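Local coordinates for protein peptide amidase (Stenotrophomonas maltophilia, PDB 1M22) that probably hydrolyses amide bonds, as a member of the amidase signature family, at residues E335-F338 with N339-A343; L345-L348 with A349-I352. One frame throughout, in Å; residues are numbered along the deposited sequence.

Coming from the N terminus, the chain runs along helix 319-340, and contact 1 closes its last turns and the reversal that ends it. A short loop follows, and contact 2 then opens helix 348-357. The two contacts lie in series, neither nested nor crossed, with centres about 11 Å apart. They also touch: the carboxylate of Glu-335 in contact 1 reaches the backbone N of Leu-348 in contact 2, a probable hydrogen bond, and the ring of Phe-338 packs against the loop. The end of one helix is thus tied to the start of the next, and contact 2 also packs on helix 369-375.

Contact 1 (E335-F338 with N339-A343); sequences ERYF and NTHRA
Among the ring contacts, His-341 lays its CD2 over one face of Tyr-337, offset toward the rim, with CD2 of His-341 3.3 Å from CE2 of Tyr-337. The two planes meet obliquely, at 49°. With CG of Tyr-337 anti to its backbone N (chi1 170°), the phenol projects outward with a lean toward the helix C terminus, which brings one face to the imidazole, and the two side chains cross at about a right angle. The far end of the phenol is held by a hydrogen bond from OH of Tyr-337 to OD1 of Asn-90, a residue that His-341 also touches; the tyrosine side chain is about 12 Å from that of the catalytic Lys-86. The methyl CG2 of Thr-340 sits over the centre of the imidazole.

The backbone bonds finish helix 319-340. Thr-340 N gives to Arg-336 O at 2.8 Å and His-341 N to Tyr-337 O at 3.0 Å. A Schellman motif then ends the helix: Arg-342, with positive phi (48°), is the C-prime residue, Ala-343 N reaches back to Phe-338 O at 2.9 Å, and Arg-342 N makes a weak bond to Asn-339 O.

Apolar packing accompanies the reversal, CB of Ala-343 lying 3.7 Å from CD1 of Phe-338. On the exposed side Arg-336 and Thr-340 run side by side, pointing the same way. A water donates to OG1 of Thr-340 at 2.9 Å and lies a short 2.5 Å from NH1 of Arg-336, a weak and doubtful bond that leaves the bridge over the turn tentative.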
ATOM      1  N   GLU A 335      10.619 -19.143   2.364  1.00  9.49           N
ATOM      2  CA  GLU A 335      11.669 -20.071   1.977  1.00 10.73           C
ATOM      3  C   GLU A 335      11.694 -20.254   0.460  1.00 10.11           C
ATOM      4  O   GLU A 335      12.766 -20.384  -0.129  1.00 12.15           O
ATOM      5  CB  GLU A 335      11.502 -21.400   2.725  1.00 12.03           C
ATOM      6  CG  GLU A 335      11.486 -21.199   4.245  1.00 13.40           C
ATOM      7  CD  GLU A 335      11.778 -22.459   5.042  1.00 14.69           C
ATOM      8  OE1 GLU A 335      11.298 -23.543   4.654  1.00 16.99           O
ATOM      9  OE2 GLU A 335      12.477 -22.353   6.072  1.00 15.40           O
ATOM     10  N   ARG A 336      10.528 -20.236  -0.182  1.00 10.15           N
ATOM     11  CA  ARG A 336      10.488 -20.363  -1.639  1.00 11.29           C
ATOM     12  C   ARG A 336      11.163 -19.130  -2.248  1.00 11.64           C
ATOM     13  O   ARG A 336      11.937 -19.241  -3.199  1.00 11.66           O
ATOM     14  CB  ARG A 336       9.044 -20.467  -2.145  1.00 13.82           C
ATOM     15  CG  ARG A 336       8.926 -20.547  -3.671  1.00 15.38           C
ATOM     16  CD  ARG A 336       7.515 -20.925  -4.112  1.00 21.21           C
ATOM     17  NE  ARG A 336       6.530 -19.883  -3.827  1.00 26.84           N
ATOM     18  CZ  ARG A 336       6.407 -18.755  -4.519  1.00 29.95           C
ATOM     19  NH1 ARG A 336       7.206 -18.512  -5.547  1.00 32.05           N
ATOM     20  NH2 ARG A 336       5.482 -17.865  -4.184  1.00 32.61           N
ATOM     21  N   TYR A 337      10.868 -17.957  -1.694  1.00  9.43           N
ATOM     22  CA  TYR A 337      11.463 -16.718  -2.184  1.00  9.63           C
ATOM     23  C   TYR A 337      12.984 -16.743  -2.027  1.00 10.30           C
ATOM     24  O   TYR A 337      13.713 -16.387  -2.955  1.00  9.69           O
ATOM     25  CB  TYR A 337      10.862 -15.512  -1.442  1.00  9.29           C
ATOM     26  CG  TYR A 337      11.573 -14.201  -1.703  1.00  8.92           C
ATOM     27  CD1 TYR A 337      12.771 -13.901  -1.060  1.00  8.26           C
ATOM     28  CD2 TYR A 337      11.071 -13.278  -2.621  1.00  9.39           C
ATOM     29  CE1 TYR A 337      13.457 -12.725  -1.320  1.00  9.09           C
ATOM     30  CE2 TYR A 337      11.752 -12.091  -2.891  1.00  7.74           C
ATOM     31  CZ  TYR A 337      12.947 -11.824  -2.236  1.00  8.87           C
ATOM     32  OH  TYR A 337      13.652 -10.673  -2.489  1.00 11.22           O
ATOM     33  N   PHE A 338      13.465 -17.163  -0.857  1.00 10.37           N
ATOM     34  CA  PHE A 338      14.905 -17.222  -0.619  1.00 10.63           C
ATOM     35  C   PHE A 338      15.593 -18.118  -1.647  1.00 12.27           C
ATOM     36  O   PHE A 338      16.681 -17.803  -2.130  1.00 12.14           O
ATOM     37  CB  PHE A 338      15.224 -17.770   0.781  1.00 11.88           C
ATOM     38  CG  PHE A 338      14.969 -16.800   1.910  1.00 10.49           C
ATOM     39  CD1 PHE A 338      14.971 -15.423   1.702  1.00 11.82           C
ATOM     40  CD2 PHE A 338      14.785 -17.279   3.206  1.00 11.51           C
ATOM     41  CE1 PHE A 338      14.797 -14.542   2.772  1.00 11.77           C
ATOM     42  CE2 PHE A 338      14.611 -16.406   4.277  1.00 11.65           C
ATOM     43  CZ  PHE A 338      14.617 -15.039   4.061  1.00 12.29           C
ATOM     44  N   ASN A 339      14.961 -19.240  -1.970  1.00 12.24           N
ATOM     45  CA  ASN A 339      15.518 -20.184  -2.931  1.00 14.47           C
ATOM     46  C   ASN A 339      15.469 -19.653  -4.358  1.00 14.80           C
ATOM     47  O   ASN A 339      16.457 -19.720  -5.086  1.00 16.39           O
ATOM     48  CB  ASN A 339      14.767 -21.517  -2.849  1.00 17.40           C
ATOM     49  CG  ASN A 339      15.189 -22.496  -3.928  1.00 21.37           C
ATOM     50  OD1 ASN A 339      14.762 -22.395  -5.080  1.00 24.31           O
ATOM     51  ND2 ASN A 339      16.039 -23.445  -3.561  1.00 23.85           N
ATOM     52  N   THR A 340      14.314 -19.125  -4.746  1.00 12.54           N
ATOM     53  CA  THR A 340      14.113 -18.590  -6.088  1.00 14.29           C
ATOM     54  C   THR A 340      15.097 -17.480  -6.454  1.00 13.01           C
ATOM     55  O   THR A 340      15.611 -17.438  -7.572  1.00 15.08           O
ATOM     56  CB  THR A 340      12.675 -18.040  -6.249  1.00 14.90           C
ATOM     57  OG1 THR A 340      11.733 -19.102  -6.050  1.00 16.40           O
ATOM     58  CG2 THR A 340      12.478 -17.441  -7.636  1.00 17.19           C
ATOM     59  N   HIS A 341      15.362 -16.587  -5.507  1.00 12.76           N
ATOM     60  CA  HIS A 341      16.259 -15.463  -5.754  1.00 13.16           C
ATOM     61  C   HIS A 341      17.659 -15.649  -5.176  1.00 13.43           C
ATOM     62  O   HIS A 341      18.461 -14.714  -5.160  1.00 14.70           O
ATOM     63  CB  HIS A 341      15.616 -14.185  -5.213  1.00 12.89           C
ATOM     64  CG  HIS A 341      14.262 -13.914  -5.790  1.00 13.14           C
ATOM     65  ND1 HIS A 341      14.077 -13.476  -7.084  1.00 13.26           N
ATOM     66  CD2 HIS A 341      13.022 -14.078  -5.269  1.00 13.38           C
ATOM     67  CE1 HIS A 341      12.784 -13.385  -7.336  1.00 13.69           C
ATOM     68  NE2 HIS A 341      12.121 -13.745  -6.252  1.00 13.94           N
ATOM     69  N   ARG A 342      17.945 -16.864  -4.712  1.00 13.32           N
ATOM     70  CA  ARG A 342      19.247 -17.207  -4.148  1.00 14.29           C
ATOM     71  C   ARG A 342      19.740 -16.192  -3.123  1.00 15.01           C
ATOM     72  O   ARG A 342      20.816 -15.611  -3.267  1.00 17.19           O
ATOM     73  CB  ARG A 342      20.275 -17.354  -5.274  1.00 16.64           C
ATOM     74  CG  ARG A 342      19.866 -18.364  -6.336  1.00 20.28           C
ATOM     75  CD  ARG A 342      20.934 -18.508  -7.403  1.00 25.13           C
ATOM     76  NE  ARG A 342      22.175 -19.048  -6.859  1.00 29.86           N
ATOM     77  CZ  ARG A 342      23.281 -19.233  -7.571  1.00 32.03           C
ATOM     78  NH1 ARG A 342      23.299 -18.917  -8.857  1.00 32.07           N
ATOM     79  NH2 ARG A 342      24.368 -19.735  -7.000  1.00 34.45           N
ATOM     80  N   ALA A 343      18.944 -15.993  -2.079  1.00 13.22           N
ATOM     81  CA  ALA A 343      19.293 -15.057  -1.020  1.00 13.47           C
ATOM     82  C   ALA A 343      20.380 -15.651  -0.126  1.00 13.65           C
ATOM     83  O   ALA A 343      20.624 -16.861  -0.151  1.00 14.65           O
ATOM     84  CB  ALA A 343      18.052 -14.725  -0.194  1.00 12.45           C
TER
HETATM   85  O   HOH W   1       9.071 -19.030  -7.125  1.00 32.34           O

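Contact 2 (L345-L348 with A349-I352); sequences LRSL and ADLI
Asp-350 turns back from the first turn of its helix onto Arg-346 and Ser-347. Its CB lies 3.4 Å from O of Ser-347 and 4.1 Å from CD2 of Leu-345, whose side chain slides past it in the opposite direction. CG comes next, anti to its own carbonyl carbon (chi1 -65°) and close to OG of Ser-347. At the tip, OD1 of Asp-350 lies 3.5 Å from OG of Ser-347 without a hydrogen bond, while OD2 accepts from Arg-346 N through its anti lone pair, at 3.1 Å and with a bent N-H...O angle of 143°.

Ser-347 is the N-cap of helix 348-357: its OG accepts from Asp-350 N at 3.1 Å, serving a first-turn N-H that lacks the usual carbonyl partner one turn earlier in the helix. Asp-350 N also makes a weak bond to Ser-347 O, as does Leu-351 N. Ile-352 N to Leu-348 O, at 3.0 Å, is the straighter bond of the turn that follows.

Leucines pack on the buried side. Leu-351 sends CD1 to CD1 of Leu-345, 4.0 Å away, and CD2 to CD1 of Leu-348 at 4.1 Å, its two branches thus meeting a leucine two residues before the cap and one directly after it. Beyond them, Leu-348 reaches Phe-330 and Leu-334 of helix 319-340, while Leu-351 touches Leu-371 of helix 369-375.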
ATOM      1  N   LEU A 345      20.231 -16.029   2.893  1.00 16.86           N
ATOM      2  CA  LEU A 345      19.509 -16.807   3.897  1.00 17.20           C
ATOM      3  C   LEU A 345      18.794 -17.892   3.104  1.00 17.88           C
ATOM      4  O   LEU A 345      18.233 -17.611   2.044  1.00 18.77           O
ATOM      5  CB  LEU A 345      18.469 -15.942   4.615  1.00 17.45           C
ATOM      6  CG  LEU A 345      18.962 -14.738   5.420  1.00 18.83           C
ATOM      7  CD1 LEU A 345      17.768 -13.923   5.901  1.00 20.12           C
ATOM      8  CD2 LEU A 345      19.800 -15.216   6.596  1.00 20.00           C
ATOM      9  N   ARG A 346      18.805 -19.121   3.608  1.00 17.82           N
ATOM     10  CA  ARG A 346      18.170 -20.229   2.904  1.00 21.09           C
ATOM     11  C   ARG A 346      16.913 -20.746   3.591  1.00 20.50           C
ATOM     12  O   ARG A 346      16.118 -21.463   2.985  1.00 24.20           O
ATOM     13  CB  ARG A 346      19.171 -21.377   2.745  1.00 24.93           C
ATOM     14  CG  ARG A 346      20.440 -20.993   1.995  1.00 30.17           C
ATOM     15  CD  ARG A 346      21.529 -22.045   2.157  1.00 33.81           C
ATOM     16  NE  ARG A 346      21.138 -23.351   1.632  1.00 36.46           N
ATOM     17  CZ  ARG A 346      20.866 -23.596   0.354  1.00 37.97           C
ATOM     18  NH1 ARG A 346      20.939 -22.621  -0.543  1.00 39.12           N
ATOM     19  NH2 ARG A 346      20.524 -24.819  -0.029  1.00 38.60           N
ATOM     20  N   SER A 347      16.728 -20.382   4.854  1.00 16.19           N
ATOM     21  CA  SER A 347      15.564 -20.848   5.593  1.00 15.50           C
ATOM     22  C   SER A 347      15.126 -19.850   6.646  1.00 13.94           C
ATOM     23  O   SER A 347      15.847 -18.907   6.972  1.00 14.23           O
ATOM     24  CB  SER A 347      15.883 -22.173   6.284  1.00 14.40           C
ATOM     25  OG  SER A 347      16.852 -21.976   7.297  1.00 15.33           O
ATOM     26  N   LEU A 348      13.930 -20.072   7.178  1.00 12.86           N
ATOM     27  CA  LEU A 348      13.403 -19.215   8.221  1.00 13.77           C
ATOM     28  C   LEU A 348      14.272 -19.427   9.460  1.00 13.21           C
ATOM     29  O   LEU A 348      14.509 -18.499  10.229  1.00 12.91           O
ATOM     30  CB  LEU A 348      11.943 -19.572   8.500  1.00 14.23           C
ATOM     31  CG  LEU A 348      11.195 -18.773   9.566  1.00 14.51           C
ATOM     32  CD1 LEU A 348      11.456 -17.282   9.407  1.00 13.33           C
ATOM     33  CD2 LEU A 348       9.709 -19.075   9.450  1.00 11.99           C
ATOM     34  N   ALA A 349      14.761 -20.652   9.639  1.00 11.89           N
ATOM     35  CA  ALA A 349      15.626 -20.961  10.773  1.00 13.05           C
ATOM     36  C   ALA A 349      16.898 -20.112  10.709  1.00 12.50           C
ATOM     37  O   ALA A 349      17.391 -19.650  11.738  1.00 14.13           O
ATOM     38  CB  ALA A 349      15.982 -22.447  10.775  1.00 13.65           C
ATOM     39  N   ASP A 350      17.427 -19.905   9.502  1.00 12.05           N
ATOM     40  CA  ASP A 350      18.632 -19.090   9.334  1.00 12.95           C
ATOM     41  C   ASP A 350      18.363 -17.653   9.761  1.00 11.07           C
ATOM     42  O   ASP A 350      19.220 -17.006  10.359  1.00 13.29           O
ATOM     43  CB  ASP A 350      19.105 -19.070   7.876  1.00 15.80           C
ATOM     44  CG  ASP A 350      19.554 -20.426   7.379  1.00 19.05           C
ATOM     45  OD1 ASP A 350      20.103 -21.209   8.181  1.00 19.80           O
ATOM     46  OD2 ASP A 350      19.374 -20.698   6.172  1.00 20.94           O
ATOM     47  N   LEU A 351      17.175 -17.149   9.435  1.00 11.39           N
ATOM     48  CA  LEU A 351      16.812 -15.782   9.797  1.00 10.88           C
ATOM     49  C   LEU A 351      16.695 -15.648  11.313  1.00 10.05           C
ATOM     50  O   LEU A 351      17.194 -14.687  11.902  1.00 10.66           O
ATOM     51  CB  LEU A 351      15.489 -15.386   9.132  1.00 10.91           C
ATOM     52  CG  LEU A 351      14.903 -14.029   9.534  1.00  9.98           C
ATOM     53  CD1 LEU A 351      15.900 -12.918   9.243  1.00 11.02           C
ATOM     54  CD2 LEU A 351      13.601 -13.797   8.777  1.00 10.00           C
ATOM     55  N   ILE A 352      16.030 -16.616  11.937  1.00 10.50           N
ATOM     56  CA  ILE A 352      15.863 -16.612  13.384  1.00 12.52           C
ATOM     57  C   ILE A 352      17.234 -16.633  14.059  1.00 11.89           C
ATOM     58  O   ILE A 352      17.468 -15.912  15.030  1.00 12.29           O
ATOM     59  CB  ILE A 352      15.030 -17.831  13.836  1.00 12.48           C
ATOM     60  CG1 ILE A 352      13.588 -17.668  13.344  1.00 13.84           C
ATOM     61  CG2 ILE A 352      15.075 -17.970  15.356  1.00 13.63           C
ATOM     62  CD1 ILE A 352      12.719 -18.896  13.524  1.00 13.51           C
TER